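Local coordinates for protein EF-P arginine 32 rhamnosyl-transferase (PDB 5NV8) that is a bacterial glycosyltransferase of the EarP family, modelled with 2'-deoxy-thymidine-beta-L-rhamnose bound in its pocket, at residues R172-F186 with Q268-F280. Sequence-based numbering, arbitrary orientation.
Sequences RRDGFQQSAEARRAF and QDDFDRLLWSCDF. With TRH (2'-deoxy-thymidine-beta-L-rhamnose), chain B.
With CG anti to the backbone N (chi1 174°), Phe186 drives its ring among Arg273, Asp270, Leu274 and Ser277, while Trp276, its CG beside the backbone N (chi1 -55°), lays its indole among Arg172, Arg173, Phe176 and Gln177. Each is a knob in the other segment's hole, and a wide, flat, apolar ring suits such a hole because it can touch all four residues round it. Arg273 CB sits over one face of Phe186, 3.5 Å from the ring centroid. The bent chain of Arg273 then turns a face of its guanidinium, tilted from the ring plane, to Phe186, Arg273 CZ lying 3.3 Å from Phe186 CD1. Arg273 NE and NH2 both grip Asp270 OD1, NE at 2.7 Å, and this in-plane, side-on salt bridge fixes the guanidinium's rotation. Arginine thus serves both as apolar cover and as charge partner. The indole receives Arg173 CG squarely over its five-membered ring, 3.6 Å from the centroid, and turns an edge toward the face of Phe176 in an offset edge-to-face pair, planes 60° apart. Ser277 OG, small enough to fit at the edge of Phe176, lies 3.3 Å from Phe176 CE2 and donates to the Arg273 carbonyl. Near the C-terminal end of helix 268-277, the Trp276 carbonyl oxygen accepts from Gln177 NE2 at 3.0 Å, on a lone pair, and more weakly from Arg183 NH2; the extended glutamine is long enough to get there. Arg172, hydrogen-bonded to Ser168, also reaches weakly through NH1 to a water shared with Asp269 and Asp272. At its other end, the helix offers Gln268 NE2 to O3' of 2'-deoxy-thymidine-beta-L-rhamnose at 2.7 Å, and one face of the Phe271 ring lies against the base, beneath its C61. Helices 169-177 and 180-189 pack against the connecting helix of a beta-alpha-beta crossover, strand 258-263 to strand 280-284, in a Rossmann-like domain, as in GT-B glycosyltransferases.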
loop_
_atom_site.group_PDB
_atom_site.type_symbol
_atom_site.label_atom_id
_atom_site.label_comp_id
_atom_site.label_asym_id
_atom_site.label_seq_id
_atom_site.Cartn_x
_atom_site.Cartn_y
_atom_site.Cartn_z
ATOM N N ARG A 172 -4.125 1.068 -16.255
ATOM C CA ARG A 172 -2.707 1.419 -16.275
ATOM C C ARG A 172 -1.851 0.316 -15.666
ATOM O O ARG A 172 -0.683 0.162 -16.041
ATOM C CB ARG A 172 -2.474 2.736 -15.532
ATOM C CG ARG A 172 -2.949 3.973 -16.282
ATOM C CD ARG A 172 -2.573 5.253 -15.548
ATOM N NE ARG A 172 -3.556 5.608 -14.528
ATOM C CZ ARG A 172 -3.362 5.460 -13.221
ATOM N NH1 ARG A 172 -2.217 4.961 -12.772
ATOM N NH2 ARG A 172 -4.312 5.809 -12.361
ATOM N N ARG A 173 -2.411 -0.454 -14.729
ATOM C CA ARG A 173 -1.677 -1.573 -14.147
ATOM C C ARG A 173 -1.449 -2.673 -15.177
ATOM O O ARG A 173 -0.331 -3.182 -15.319
ATOM C CB ARG A 173 -2.437 -2.117 -12.936
ATOM C CG ARG A 173 -1.715 -3.226 -12.184
ATOM C CD ARG A 173 -2.686 -4.045 -11.346
ATOM N NE ARG A 173 -3.828 -4.505 -12.128
ATOM C CZ ARG A 173 -4.740 -5.371 -11.694
ATOM N NH1 ARG A 173 -4.655 -5.878 -10.470
ATOM N NH2 ARG A 173 -5.743 -5.732 -12.484
ATOM N N ASP A 174 -2.498 -3.039 -15.915
ATOM C CA ASP A 174 -2.404 -4.141 -16.866
ATOM C C ASP A 174 -1.433 -3.825 -17.998
ATOM O O ASP A 174 -0.641 -4.686 -18.400
ATOM C CB ASP A 174 -3.792 -4.459 -17.418
ATOM C CG ASP A 174 -4.723 -5.006 -16.357
ATOM O OD1 ASP A 174 -5.907 -5.254 -16.667
ATOM O OD2 ASP A 174 -4.262 -5.192 -15.210
ATOM N N GLY A 175 -1.480 -2.601 -18.527
ATOM C CA GLY A 175 -0.559 -2.229 -19.589
ATOM C C GLY A 175 0.891 -2.220 -19.142
ATOM O O GLY A 175 1.790 -2.512 -19.933
ATOM N N PHE A 176 1.136 -1.888 -17.874
ATOM C CA PHE A 176 2.500 -1.899 -17.354
ATOM C C PHE A 176 3.013 -3.326 -17.193
ATOM O O PHE A 176 4.129 -3.647 -17.619
ATOM C CB PHE A 176 2.553 -1.149 -16.021
ATOM C CG PHE A 176 3.917 -1.120 -15.392
ATOM C CD1 PHE A 176 4.809 -0.105 -15.688
ATOM C CD2 PHE A 176 4.305 -2.106 -14.500
ATOM C CE1 PHE A 176 6.063 -0.074 -15.108
ATOM C CE2 PHE A 176 5.556 -2.083 -13.921
ATOM C CZ PHE A 176 6.436 -1.064 -14.223
ATOM N N GLN A 177 2.209 -4.199 -16.581
ATOM C CA GLN A 177 2.632 -5.568 -16.312
ATOM C C GLN A 177 2.669 -6.438 -17.562
ATOM O O GLN A 177 3.259 -7.524 -17.518
ATOM C CB GLN A 177 1.709 -6.206 -15.272
ATOM C CG GLN A 177 1.717 -5.503 -13.927
ATOM C CD GLN A 177 0.801 -6.165 -12.911
ATOM O OE1 GLN A 177 -0.271 -6.668 -13.254
ATOM N NE2 GLN A 177 1.222 -6.169 -11.652
ATOM N N GLN A 178 2.056 -6.003 -18.663
ATOM C CA GLN A 178 2.047 -6.762 -19.906
ATOM C C GLN A 178 3.100 -6.287 -20.896
ATOM O O GLN A 178 3.204 -6.853 -21.989
ATOM C CB GLN A 178 0.663 -6.696 -20.560
ATOM C CG GLN A 178 -0.365 -7.644 -19.957
ATOM C CD GLN A 178 -1.791 -7.287 -20.351
ATOM O OE1 GLN A 178 -2.034 -6.266 -20.996
ATOM N NE2 GLN A 178 -2.742 -8.128 -19.957
ATOM N N SER A 179 3.877 -5.265 -20.547
ATOM C CA SER A 179 4.942 -4.747 -21.397
ATOM C C SER A 179 6.279 -5.074 -20.749
ATOM O O SER A 179 6.576 -4.591 -19.651
ATOM C CB SER A 179 4.792 -3.240 -21.607
ATOM O OG SER A 179 3.641 -2.944 -22.379
ATOM N N ALA A 180 7.083 -5.897 -21.431
ATOM C CA ALA A 180 8.341 -6.352 -20.849
ATOM C C ALA A 180 9.374 -5.236 -20.784
ATOM O O ALA A 180 10.185 -5.200 -19.850
ATOM C CB ALA A 180 8.892 -7.535 -21.643
ATOM N N GLU A 181 9.369 -4.324 -21.757
ATOM C CA GLU A 181 10.338 -3.234 -21.747
ATOM C C GLU A 181 9.952 -2.159 -20.739
ATOM O O GLU A 181 10.828 -1.567 -20.095
ATOM C CB GLU A 181 10.476 -2.639 -23.151
ATOM C CG GLU A 181 11.142 -1.271 -23.189
ATOM C CD GLU A 181 12.656 -1.359 -23.172
ATOM O OE1 GLU A 181 13.240 -1.360 -22.065
ATOM O OE2 GLU A 181 13.263 -1.419 -24.262
ATOM N N ALA A 182 8.652 -1.894 -20.588
ATOM C CA ALA A 182 8.206 -0.961 -19.558
ATOM C C ALA A 182 8.651 -1.422 -18.177
ATOM O O ALA A 182 9.069 -0.608 -17.344
ATOM C CB ALA A 182 6.687 -0.802 -19.611
ATOM N N ARG A 183 8.577 -2.730 -17.918
ATOM C CA ARG A 183 9.088 -3.262 -16.661
ATOM C C ARG A 183 10.593 -3.054 -16.551
ATOM O O ARG A 183 11.107 -2.739 -15.470
ATOM C CB ARG A 183 8.744 -4.747 -16.545
ATOM C CG ARG A 183 7.258 -5.031 -16.435
ATOM C CD ARG A 183 7.007 -6.488 -16.091
ATOM N NE ARG A 183 6.078 -6.638 -14.976
ATOM C CZ ARG A 183 5.714 -7.808 -14.462
ATOM N NH1 ARG A 183 6.204 -8.933 -14.965
ATOM N NH2 ARG A 183 4.863 -7.855 -13.447
ATOM N N ARG A 184 11.314 -3.216 -17.663
ATOM C CA ARG A 184 12.764 -3.063 -17.637
ATOM C C ARG A 184 13.163 -1.603 -17.466
ATOM O O ARG A 184 14.142 -1.299 -16.775
ATOM C CB ARG A 184 13.375 -3.639 -18.914
ATOM N N ALA A 185 12.415 -0.686 -18.082
ATOM C CA ALA A 185 12.772 0.727 -18.022
ATOM C C ALA A 185 12.658 1.270 -16.602
ATOM O O ALA A 185 13.575 1.939 -16.108
ATOM C CB ALA A 185 11.893 1.530 -18.981
ATOM N N PHE A 186 11.543 0.987 -15.922
ATOM C CA PHE A 186 11.335 1.552 -14.592
ATOM C C PHE A 186 12.341 1.002 -13.585
ATOM O O PHE A 186 12.889 1.758 -12.772
ATOM C CB PHE A 186 9.913 1.279 -14.108
ATOM C CG PHE A 186 9.673 1.712 -12.692
ATOM C CD1 PHE A 186 9.792 3.046 -12.336
ATOM C CD2 PHE A 186 9.368 0.787 -11.707
ATOM C CE1 PHE A 186 9.590 3.453 -11.035
ATOM C CE2 PHE A 186 9.166 1.190 -10.400
ATOM C CZ PHE A 186 9.275 2.528 -10.066
ATOM N N GLN A 268 4.566 9.058 -5.789
ATOM C CA GLN A 268 3.467 8.148 -5.475
ATOM C C GLN A 268 3.128 7.257 -6.664
ATOM O O GLN A 268 2.773 6.085 -6.491
ATOM C CB GLN A 268 2.236 8.941 -5.029
ATOM C CG GLN A 268 1.511 8.335 -3.837
ATOM C CD GLN A 268 0.377 9.204 -3.326
ATOM O OE1 GLN A 268 -0.240 9.954 -4.083
ATOM N NE2 GLN A 268 0.091 9.098 -2.035
ATOM N N ASP A 269 3.239 7.793 -7.882
ATOM C CA ASP A 269 2.960 6.992 -9.070
ATOM C C ASP A 269 4.048 5.951 -9.302
ATOM O O ASP A 269 3.757 4.822 -9.711
ATOM C CB ASP A 269 2.818 7.899 -10.292
ATOM C CG ASP A 269 1.493 8.634 -10.322
ATOM O OD1 ASP A 269 0.532 8.167 -9.670
ATOM O OD2 ASP A 269 1.415 9.683 -10.995
ATOM N N ASP A 270 5.310 6.310 -9.050
ATOM C CA ASP A 270 6.381 5.335 -9.209
ATOM C C ASP A 270 6.326 4.262 -8.129
ATOM O O ASP A 270 6.764 3.129 -8.361
ATOM C CB ASP A 270 7.738 6.035 -9.210
ATOM C CG ASP A 270 8.056 6.680 -10.546
ATOM O OD1 ASP A 270 8.057 5.965 -11.570
ATOM O OD2 ASP A 270 8.309 7.901 -10.575
ATOM N N PHE A 271 5.787 4.589 -6.951
ATOM C CA PHE A 271 5.553 3.560 -5.946
ATOM C C PHE A 271 4.511 2.553 -6.418
ATOM O O PHE A 271 4.592 1.371 -6.064
ATOM C CB PHE A 271 5.123 4.195 -4.623
ATOM C CG PHE A 271 4.886 3.200 -3.522
ATOM C CD1 PHE A 271 5.952 2.589 -2.881
ATOM C CD2 PHE A 271 3.598 2.872 -3.128
ATOM C CE1 PHE A 271 5.740 1.667 -1.872
ATOM C CE2 PHE A 271 3.379 1.954 -2.115
ATOM C CZ PHE A 271 4.452 1.349 -1.488
ATOM N N ASP A 272 3.528 2.999 -7.207
ATOM C CA ASP A 272 2.618 2.056 -7.851
ATOM C C ASP A 272 3.368 1.159 -8.827
ATOM O O ASP A 272 3.139 -0.056 -8.869
ATOM C CB ASP A 272 1.498 2.806 -8.575
ATOM C CG ASP A 272 0.425 3.316 -7.631
ATOM O OD1 ASP A 272 0.113 2.621 -6.638
ATOM O OD2 ASP A 272 -0.111 4.415 -7.887
ATOM N N ARG A 273 4.266 1.744 -9.625
ATOM C CA ARG A 273 5.076 0.949 -10.542
ATOM C C ARG A 273 5.933 -0.055 -9.781
ATOM O O ARG A 273 6.149 -1.180 -10.248
ATOM C CB ARG A 273 5.950 1.865 -11.402
ATOM C CG ARG A 273 5.229 3.087 -11.969
ATOM C CD ARG A 273 5.718 3.434 -13.372
ATOM N NE ARG A 273 6.847 4.367 -13.352
ATOM C CZ ARG A 273 7.662 4.579 -14.382
ATOM N NH1 ARG A 273 7.481 3.926 -15.521
ATOM N NH2 ARG A 273 8.662 5.444 -14.272
ATOM N N LEU A 274 6.425 0.333 -8.603
ATOM C CA LEU A 274 7.156 -0.604 -7.755
ATOM C C LEU A 274 6.277 -1.785 -7.361
ATOM O O LEU A 274 6.667 -2.945 -7.528
ATOM C CB LEU A 274 7.680 0.114 -6.511
ATOM C CG LEU A 274 8.695 -0.657 -5.660
ATOM C CD1 LEU A 274 9.857 -1.143 -6.511
ATOM C CD2 LEU A 274 9.193 0.196 -4.509
ATOM N N LEU A 275 5.077 -1.503 -6.840
ATOM C CA LEU A 275 4.175 -2.575 -6.428
ATOM C C LEU A 275 3.834 -3.492 -7.595
ATOM O O LEU A 275 3.830 -4.720 -7.449
ATOM C CB LEU A 275 2.900 -1.988 -5.822
ATOM C CG LEU A 275 3.036 -1.166 -4.537
ATOM C CD1 LEU A 275 1.692 -0.569 -4.145
ATOM C CD2 LEU A 275 3.600 -2.014 -3.403
ATOM N N TRP A 276 3.551 -2.914 -8.767
ATOM C CA TRP A 276 3.217 -3.711 -9.942
ATOM C C TRP A 276 4.384 -4.569 -10.416
ATOM O O TRP A 276 4.161 -5.556 -11.125
ATOM C CB TRP A 276 2.753 -2.801 -11.084
ATOM C CG TRP A 276 1.619 -1.885 -10.725
ATOM C CD1 TRP A 276 0.764 -2.009 -9.666
ATOM C CD2 TRP A 276 1.214 -0.699 -11.427
ATOM N NE1 TRP A 276 -0.145 -0.979 -9.667
ATOM C CE2 TRP A 276 0.111 -0.160 -10.735
ATOM C CE3 TRP A 276 1.680 -0.042 -12.572
ATOM C CZ2 TRP A 276 -0.536 1.002 -11.151
ATOM C CZ3 TRP A 276 1.035 1.112 -12.983
ATOM C CH2 TRP A 276 -0.062 1.621 -12.276
ATOM N N SER A 277 5.617 -4.223 -10.039
ATOM C CA SER A 277 6.799 -4.893 -10.566
ATOM C C SER A 277 7.212 -6.119 -9.760
ATOM O O SER A 277 7.806 -7.044 -10.326
ATOM C CB SER A 277 7.967 -3.905 -10.631
ATOM O OG SER A 277 7.820 -3.024 -11.736
ATOM N N CYS A 278 6.905 -6.153 -8.469
ATOM C CA CYS A 278 7.372 -7.198 -7.571
ATOM C C CYS A 278 6.351 -8.331 -7.468
ATOM O O CYS A 278 5.154 -8.147 -7.694
ATOM C CB CYS A 278 7.641 -6.616 -6.179
ATOM S SG CYS A 278 8.695 -5.168 -6.146
ATOM N N ASP A 279 6.845 -9.516 -7.103
ATOM C CA ASP A 279 5.986 -10.679 -6.928
ATOM C C ASP A 279 5.375 -10.762 -5.535
ATOM O O ASP A 279 4.471 -11.579 -5.319
ATOM C CB ASP A 279 6.770 -11.961 -7.227
ATOM C CG ASP A 279 7.493 -11.898 -8.557
ATOM O OD1 ASP A 279 6.820 -11.718 -9.595
ATOM O OD2 ASP A 279 8.737 -12.012 -8.562
ATOM N N PHE A 280 5.840 -9.939 -4.595
ATOM C CA PHE A 280 5.296 -9.898 -3.243
ATOM C C PHE A 280 5.549 -8.512 -2.669
ATOM O O PHE A 280 6.682 -8.023 -2.711
ATOM C CB PHE A 280 5.930 -10.973 -2.354
ATOM C CG PHE A 280 5.280 -11.107 -1.006
ATOM C CD1 PHE A 280 4.045 -11.723 -0.876
ATOM C CD2 PHE A 280 5.908 -10.625 0.132
ATOM C CE1 PHE A 280 3.444 -11.850 0.365
ATOM C CE2 PHE A 280 5.313 -10.750 1.376
ATOM C CZ PHE A 280 4.079 -11.363 1.491
HETATM O O4P TRH B . 2.375 4.126 7.975
HETATM P P2 TRH B . 1.816 5.013 6.924
HETATM O O3P TRH B . 2.876 6.143 6.456
HETATM O O1 TRH B . 0.468 5.758 7.395
HETATM C C1 TRH B . -0.015 5.510 8.731
HETATM C C2 TRH B . -1.374 6.188 8.955
HETATM O O2 TRH B . -1.448 7.439 8.272
HETATM C C3 TRH B . -1.582 6.475 10.447
HETATM O O3 TRH B . -0.891 7.680 10.802
HETATM C C4 TRH B . -1.021 5.329 11.262
HETATM O O4 TRH B . -1.663 4.106 10.857
HETATM O OPP TRH B . 1.469 4.167 5.590
HETATM P P TRH B . 0.519 4.806 4.472
HETATM O O1P TRH B . -0.856 5.095 4.952
HETATM O O2P TRH B . 0.507 3.791 3.218
HETATM O "O5'" TRH B . 1.261 6.119 3.910
HETATM C "C5'" TRH B . 2.355 5.985 3.006
HETATM C "C4'" TRH B . 2.187 7.013 1.900
HETATM O "O4'" TRH B . 3.511 7.231 1.338
HETATM C "C3'" TRH B . 1.387 6.393 0.771
HETATM O "O3'" TRH B . 1.006 7.414 -0.158
HETATM C "C2'" TRH B . 2.476 5.546 0.153
HETATM C "C1'" TRH B . 3.439 6.697 -0.006
HETATM N N11 TRH B . 4.783 6.315 -0.490
HETATM C C21 TRH B . 5.298 6.979 -1.532
HETATM O O21 TRH B . 4.656 7.876 -2.075
HETATM N N31 TRH B . 6.565 6.660 -2.012
HETATM C C41 TRH B . 7.315 5.651 -1.418
HETATM O O41 TRH B . 8.431 5.388 -1.864
HETATM C C51 TRH B . 6.787 4.962 -0.335
HETATM C C5A TRH B . 7.530 3.954 0.266
HETATM C C61 TRH B . 5.519 5.292 0.138
HETATM O O HOH W 1 -0.562 5.987 -10.388
#